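Local coordinates for uncharacterized protein (Pyrococcus furiosus, PDB 4XLZ) that probably removes an acetyl group from N,N'-diacetylchitobiose as a metal-dependent CE-14 deacetylase, at residues A[60-65]-A[99-104]. Numbering follows the deposited sequence.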
ATOM      1  N   VAL A  60      23.879  -9.848 -32.469  1.00 23.25           N
ATOM      2  CA  VAL A  60      23.407  -9.065 -31.244  1.00 22.68           C
ATOM      3  C   VAL A  60      23.066 -10.056 -30.136  1.00 21.78           C
ATOM      4  O   VAL A  60      22.404 -11.062 -30.363  1.00 23.80           O
ATOM      5  CB  VAL A  60      22.214  -8.241 -31.653  1.00 19.79           C
ATOM      6  CG1 VAL A  60      21.804  -7.287 -30.422  1.00 21.56           C
ATOM      7  CG2 VAL A  60      22.528  -7.253 -32.759  1.00 22.62           C
ATOM      8  N   GLU A  61      23.508  -9.774 -28.902  1.00 20.22           N
ATOM      9  CA  GLU A  61      23.155 -10.537 -27.729  1.00 18.75           C
ATOM     10  C   GLU A  61      21.785 -10.033 -27.190  1.00 20.56           C
ATOM     11  O   GLU A  61      21.675  -8.854 -26.922  1.00 20.08           O
ATOM     12  CB  GLU A  61      24.209 -10.341 -26.598  1.00 20.09           C
ATOM     13  CG  GLU A  61      23.967 -11.185 -25.426  1.00 20.27           C
ATOM     14  CD  GLU A  61      24.986 -11.040 -24.300  1.00 22.22           C
ATOM     15  OE1 GLU A  61      25.983 -10.324 -24.568  1.00 26.64           O
ATOM     16  OE2 GLU A  61      24.769 -11.635 -23.235  1.00 27.23           O
ATOM     17  N   VAL A  62      20.811 -10.917 -27.338  1.00 17.41           N
ATOM     18  CA  VAL A  62      19.406 -10.567 -26.911  1.00 17.20           C
ATOM     19  C   VAL A  62      19.178 -11.298 -25.649  1.00 15.69           C
ATOM     20  O   VAL A  62      19.335 -12.496 -25.452  1.00 16.87           O
ATOM     21  CB  VAL A  62      18.351 -11.034 -27.963  1.00 18.68           C
ATOM     22  CG1 VAL A  62      16.976 -10.667 -27.390  1.00 17.61           C
ATOM     23  CG2 VAL A  62      18.582 -10.387 -29.331  1.00 17.58           C
ATOM     24  N   ILE A  63      18.800 -10.454 -24.609  1.00 14.73           N
ATOM     25  CA  ILE A  63      18.483 -10.962 -23.251  1.00 14.02           C
ATOM     26  C   ILE A  63      17.016 -10.617 -22.901  1.00 13.31           C
ATOM     27  O   ILE A  63      16.610  -9.529 -23.242  1.00 15.93           O
ATOM     28  CB  ILE A  63      19.435 -10.219 -22.228  1.00 14.66           C
ATOM     29  CG1 ILE A  63      20.915 -10.628 -22.587  1.00 16.97           C
ATOM     30  CG2 ILE A  63      19.062 -10.599 -20.781  1.00 17.40           C
ATOM     31  CD1 ILE A  63      21.883  -9.640 -21.868  1.00 20.22           C
ATOM     32  N   TYR A  64      16.350 -11.533 -22.280  1.00 14.65           N
ATOM     33  CA  TYR A  64      14.904 -11.229 -21.868  1.00 12.70           C
ATOM     34  C   TYR A  64      14.917 -10.876 -20.368  1.00 14.16           C
ATOM     35  O   TYR A  64      15.685 -11.419 -19.559  1.00 13.65           O
ATOM     36  CB  TYR A  64      14.060 -12.457 -21.936  1.00 14.21           C
ATOM     37  CG  TYR A  64      13.688 -12.891 -23.355  1.00 15.06           C
ATOM     38  CD1 TYR A  64      14.103 -12.233 -24.500  1.00 14.45           C
ATOM     39  CD2 TYR A  64      12.886 -14.010 -23.409  1.00 17.15           C
ATOM     40  CE1 TYR A  64      13.654 -12.709 -25.818  1.00 15.13           C
ATOM     41  CE2 TYR A  64      12.416 -14.503 -24.686  1.00 18.51           C
ATOM     42  CZ  TYR A  64      12.849 -13.832 -25.778  1.00 18.22           C
ATOM     43  OH  TYR A  64      12.460 -14.306 -27.047  1.00 18.39           O
ATOM     44  N   ILE A  65      13.993  -9.935 -20.060  1.00 13.30           N
ATOM     45  CA  ILE A  65      13.499  -9.838 -18.663  1.00 12.85           C
ATOM     46  C   ILE A  65      12.007 -10.188 -18.709  1.00 12.65           C
ATOM     47  O   ILE A  65      11.310  -9.523 -19.517  1.00 13.86           O
ATOM     48  CB  ILE A  65      13.644  -8.440 -18.083  1.00 12.09           C
ATOM     49  CG1 ILE A  65      15.134  -8.079 -17.992  1.00 13.19           C
ATOM     50  CG2 ILE A  65      13.062  -8.443 -16.642  1.00 13.41           C
ATOM     51  CD1 ILE A  65      15.387  -6.552 -17.604  1.00 13.92           C
ATOM     52  N   LEU A  99      14.856 -18.661 -31.119  1.00 19.03           N
ATOM     53  CA  LEU A  99      15.124 -17.317 -31.543  1.00 19.27           C
ATOM     54  C   LEU A  99      16.556 -16.788 -31.286  1.00 18.99           C
ATOM     55  O   LEU A  99      16.842 -15.645 -31.602  1.00 21.13           O
ATOM     56  CB  LEU A  99      14.077 -16.335 -30.811  1.00 18.04           C
ATOM     57  CG  LEU A  99      12.636 -16.732 -31.122  1.00 18.38           C
ATOM     58  CD1 LEU A  99      11.691 -15.732 -30.380  1.00 19.14           C
ATOM     59  CD2 LEU A  99      12.370 -16.597 -32.647  1.00 18.37           C
ATOM     60  N   GLY A 100      17.435 -17.650 -30.713  1.00 18.85           N
ATOM     61  CA  GLY A 100      18.846 -17.237 -30.533  1.00 19.82           C
ATOM     62  C   GLY A 100      19.078 -16.509 -29.228  1.00 19.04           C
ATOM     63  O   GLY A 100      20.156 -15.951 -29.046  1.00 21.35           O
ATOM     64  N   VAL A 101      18.070 -16.622 -28.344  1.00 18.93           N
ATOM     65  CA  VAL A 101      18.258 -15.904 -27.023  1.00 20.20           C
ATOM     66  C   VAL A 101      18.868 -16.896 -26.016  1.00 21.71           C
ATOM     67  O   VAL A 101      18.330 -18.029 -25.845  1.00 25.45           O
ATOM     68  CB  VAL A 101      16.810 -15.421 -26.589  1.00 18.40           C
ATOM     69  CG1 VAL A 101      16.818 -14.868 -25.036  1.00 19.01           C
ATOM     70  CG2 VAL A 101      16.319 -14.427 -27.531  1.00 22.26           C
ATOM     71  N   ARG A 102      19.863 -16.416 -25.258  1.00 24.25           N
ATOM     72  CA  ARG A 102      20.511 -17.359 -24.366  1.00 25.31           C
ATOM     73  C   ARG A 102      20.421 -16.974 -22.899  1.00 25.62           C
ATOM     74  O   ARG A 102      21.031 -17.630 -22.065  1.00 25.74           O
ATOM     75  CB  ARG A 102      22.059 -17.372 -24.645  1.00 26.54           C
ATOM     76  CG  ARG A 102      22.399 -17.968 -26.057  1.00 35.86           C
ATOM     77  CD  ARG A 102      23.845 -17.616 -26.484  1.00 47.32           C
ATOM     78  NE  ARG A 102      23.850 -17.527 -27.958  1.00 62.18           N
ATOM     79  CZ  ARG A 102      23.830 -18.578 -28.796  1.00 68.24           C
ATOM     80  NH1 ARG A 102      23.858 -19.828 -28.342  1.00 70.50           N
ATOM     81  NH2 ARG A 102      23.796 -18.386 -30.108  1.00 71.37           N
ATOM     82  N   LYS A 103      19.714 -15.894 -22.570  1.00 21.64           N
ATOM     83  CA  LYS A 103      19.683 -15.504 -21.135  1.00 19.08           C
ATOM     84  C   LYS A 103      18.298 -14.855 -20.853  1.00 15.30           C
ATOM     85  O   LYS A 103      17.884 -13.976 -21.606  1.00 17.61           O
ATOM     86  CB  LYS A 103      20.749 -14.508 -20.821  1.00 21.01           C
ATOM     87  CG  LYS A 103      20.834 -14.187 -19.316  1.00 23.82           C
ATOM     88  CD  LYS A 103      21.910 -13.100 -19.027  1.00 35.73           C
ATOM     89  CE  LYS A 103      23.364 -13.544 -19.051  1.00 41.29           C
ATOM     90  NZ  LYS A 103      24.289 -12.456 -18.304  1.00 34.60           N
ATOM     91  N   ILE A 104      17.704 -15.354 -19.793  1.00 15.54           N
ATOM     92  CA  ILE A 104      16.349 -14.798 -19.382  1.00 15.50           C
ATOM     93  C   ILE A 104      16.496 -14.495 -17.879  1.00 16.97           C
ATOM     94  O   ILE A 104      16.901 -15.378 -17.067  1.00 17.53           O
ATOM     95  CB  ILE A 104      15.268 -15.846 -19.555  1.00 15.38           C
ATOM     96  CG1 ILE A 104      15.131 -16.255 -21.086  1.00 17.57           C
ATOM     97  CG2 ILE A 104      13.941 -15.217 -19.080  1.00 17.67           C
ATOM     98  CD1 ILE A 104      14.284 -17.559 -21.225  1.00 19.17           C
TER
HETATM   99  O   HOH W   1      21.176 -13.346 -28.902  1.00 27.67           O
HETATM  100  O   HOH W   2      25.430 -10.772 -20.732  1.00 31.91           O
HETATM  101  O   HOH W   3      21.363 -14.159 -25.356  1.00 29.56           O
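Leu99 meets Tyr64 at the phenol end, its CD1 3.7 Å from Tyr64 OH, the two side chains crossing at about a right angle. Gly100, with positive phi, closes helix 81-99 in a Schellman motif, and its carbonyl accepts a bond from a water that also links Val60 O and Val62 N. Val101 meets Tyr64 with both methyls: CG1, anti to the backbone N (chi1 169°), sits over one face of the Tyr64 ring, 3.9 Å from the centroid and 14° off the normal, a CH-pi contact, while CG2 reaches Tyr64 CE1 at 3.6 Å and Val62 CG1 at 3.8 Å. Replacing Tyr64 by an alanine would probably leave Val101 CG1 without its aromatic face and open a gap among Leu99, Val101 and Ile104. At Arg102 a water bridges the backbone N to Val62 O. Lys103 and Ile104 belong to strand 103-109, which completes the beta-alpha-beta crossover by pairing in parallel with strand 61-68 at the edge of the chain's five-stranded sheet. Here Lys103 O accepts a nearly straight bond from Tyr64 N (3.0 Å, 170°). The Lys103 side chain, bent part-way along, runs alongside Ile63 to a salt bridge with Glu131, and a water relays NZ to Glu61 OE2. Ile104 lies beside Tyr64, its CG1 3.9 Å from Tyr64 CD2, on the sheet face packed by helix 81-99.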